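Local atomic coordinates of uncharacterized aldehyde dehydrogenase AldY (Bacillus subtilis, PDB entry 4DNG), a protein that probably oxidises aldehydes to carboxylates with NAD(+) as an aldehyde dehydrogenase, and may contribute to protecting cells against stress from ethanol and related compounds. Residues V268-V272 with E302-F307. Sequence-based numbering, arbitrary orientation.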
loop_
_atom_site.group_PDB
_atom_site.type_symbol
_atom_site.label_atom_id
_atom_site.label_comp_id
_atom_site.label_asym_id
_atom_site.label_seq_id
_atom_site.Cartn_x
_atom_site.Cartn_y
_atom_site.Cartn_z
ATOM N N VAL A 268 12.560 36.770 10.255
ATOM C CA VAL A 268 11.513 36.622 11.268
ATOM C C VAL A 268 10.159 37.104 10.743
ATOM O O VAL A 268 9.150 36.373 10.823
ATOM C CB VAL A 268 11.887 37.329 12.590
ATOM C CG1 VAL A 268 10.714 37.381 13.561
ATOM C CG2 VAL A 268 13.053 36.616 13.235
ATOM N N ASP A 269 10.154 38.309 10.172
ATOM C CA ASP A 269 8.927 38.927 9.675
ATOM C C ASP A 269 8.163 38.056 8.665
ATOM O O ASP A 269 6.945 37.888 8.769
ATOM C CB ASP A 269 9.232 40.301 9.086
ATOM C CG ASP A 269 8.215 41.336 9.494
ATOM O OD1 ASP A 269 8.514 42.102 10.438
ATOM O OD2 ASP A 269 7.115 41.363 8.892
ATOM N N ARG A 270 8.885 37.500 7.699
ATOM C CA ARG A 270 8.328 36.506 6.789
ATOM C C ARG A 270 7.734 35.329 7.581
ATOM O O ARG A 270 6.610 34.904 7.295
ATOM C CB ARG A 270 9.419 36.030 5.823
ATOM C CG ARG A 270 8.945 35.373 4.533
ATOM C CD ARG A 270 10.064 35.423 3.494
ATOM N NE ARG A 270 9.923 34.424 2.433
ATOM C CZ ARG A 270 9.766 34.698 1.138
ATOM N NH1 ARG A 270 9.653 33.703 0.268
ATOM N NH2 ARG A 270 9.728 35.956 0.703
ATOM N N ALA A 271 8.474 34.854 8.593
ATOM C CA ALA A 271 8.113 33.663 9.396
ATOM C C ALA A 271 6.900 33.869 10.306
ATOM O O ALA A 271 6.035 32.996 10.400
ATOM C CB ALA A 271 9.306 33.168 10.218
ATOM N N VAL A 272 6.840 35.011 10.979
ATOM C CA VAL A 272 5.643 35.367 11.731
ATOM C C VAL A 272 4.434 35.375 10.792
ATOM O O VAL A 272 3.444 34.692 11.045
ATOM C CB VAL A 272 5.783 36.740 12.402
ATOM C CG1 VAL A 272 4.507 37.086 13.165
ATOM C CG2 VAL A 272 7.007 36.774 13.305
ATOM N N GLU A 302 11.979 37.932 19.645
ATOM C CA GLU A 302 11.484 38.738 18.525
ATOM C C GLU A 302 10.260 38.111 17.850
ATOM O O GLU A 302 9.288 38.817 17.547
ATOM C CB GLU A 302 12.601 38.983 17.502
ATOM C CG GLU A 302 12.155 39.619 16.187
ATOM C CD GLU A 302 13.314 39.981 15.260
ATOM O OE1 GLU A 302 14.498 39.810 15.640
ATOM O OE2 GLU A 302 13.046 40.454 14.136
ATOM N N PHE A 303 10.311 36.797 17.612
ATOM C CA PHE A 303 9.195 36.083 16.990
ATOM C C PHE A 303 7.946 36.118 17.869
ATOM O O PHE A 303 6.844 36.324 17.347
ATOM C CB PHE A 303 9.557 34.621 16.657
ATOM C CG PHE A 303 8.461 33.864 15.930
ATOM C CD1 PHE A 303 7.385 33.302 16.632
ATOM C CD2 PHE A 303 8.505 33.708 14.540
ATOM C CE1 PHE A 303 6.380 32.610 15.966
ATOM C CE2 PHE A 303 7.511 33.011 13.867
ATOM C CZ PHE A 303 6.445 32.467 14.577
ATOM N N VAL A 304 8.115 35.898 19.179
ATOM C CA VAL A 304 6.968 35.842 20.091
ATOM C C VAL A 304 6.226 37.161 20.079
ATOM O O VAL A 304 5.042 37.191 19.765
ATOM C CB VAL A 304 7.345 35.466 21.538
ATOM C CG1 VAL A 304 6.174 35.730 22.474
ATOM C CG2 VAL A 304 7.751 34.003 21.620
ATOM N N GLU A 305 6.935 38.242 20.396
ATOM C CA GLU A 305 6.351 39.583 20.425
ATOM C C GLU A 305 5.542 39.883 19.166
ATOM O O GLU A 305 4.374 40.272 19.250
ATOM C CB GLU A 305 7.434 40.644 20.623
ATOM C CG GLU A 305 7.850 40.844 22.075
ATOM C CD GLU A 305 6.964 41.823 22.841
ATOM O OE1 GLU A 305 5.728 41.821 22.641
ATOM O OE2 GLU A 305 7.509 42.593 23.663
ATOM N N LYS A 306 6.168 39.679 18.008
ATOM C CA LYS A 306 5.530 39.924 16.717
ATOM C C LYS A 306 4.329 39.018 16.460
ATOM O O LYS A 306 3.275 39.494 16.021
ATOM C CB LYS A 306 6.548 39.800 15.579
ATOM C CG LYS A 306 7.207 41.116 15.228
ATOM C CD LYS A 306 8.569 40.921 14.592
ATOM C CE LYS A 306 9.493 42.037 15.045
ATOM N NZ LYS A 306 10.838 41.893 14.441
ATOM N N PHE A 307 4.498 37.721 16.733
ATOM C CA PHE A 307 3.438 36.729 16.526
ATOM C C PHE A 307 2.278 36.978 17.475
ATOM O O PHE A 307 1.139 36.887 17.055
ATOM C CB PHE A 307 3.966 35.286 16.668
ATOM C CG PHE A 307 2.930 34.231 16.379
ATOM C CD1 PHE A 307 2.725 33.770 15.077
ATOM C CD2 PHE A 307 2.140 33.705 17.410
ATOM C CE1 PHE A 307 1.755 32.800 14.807
ATOM C CE2 PHE A 307 1.171 32.752 17.150
ATOM C CZ PHE A 307 0.979 32.297 15.846
#
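The F303 ring meets helix 268-281 obliquely, its CE2 3.6 Å from the backbone N of V272 and CD2 equally near V272 CG2, while A271 CB lies 4.1 Å from CE2. The F307 ring has the carbonyl O of V272 at its edge, near the ring plane. With CG anti to the backbone N (chi1 -176°), F303 reaches past the V272 side chain, the two lying alongside one another and pointing opposite ways. V272 sends CG1 onto the backbone of the other helix, 3.5 Å from F307 CA, and CG2 against K306 CB. The axes of 268-272 and 302-307 approach to 9.8 Å and cross at -47°, where helix 297-313 packs on helix 268-281, the helix of a beta-alpha-beta crossover between parallel strands 258-262 and 290-296 in the aldehyde dehydrogenase fold; F303 also touches V262, I293 and V295 on these strands. An alanine in place of F303 would probably open a gap between the helices and those strands, stripping cover from A271 and V272. On the outer side E302, extended, lays CG 3.7 Å from V268 CG1. Its OE2, near V268 CB, is gripped by K306 NZ at 2.7 Å in a salt bridge from the anti side, 32° out of the carboxylate plane.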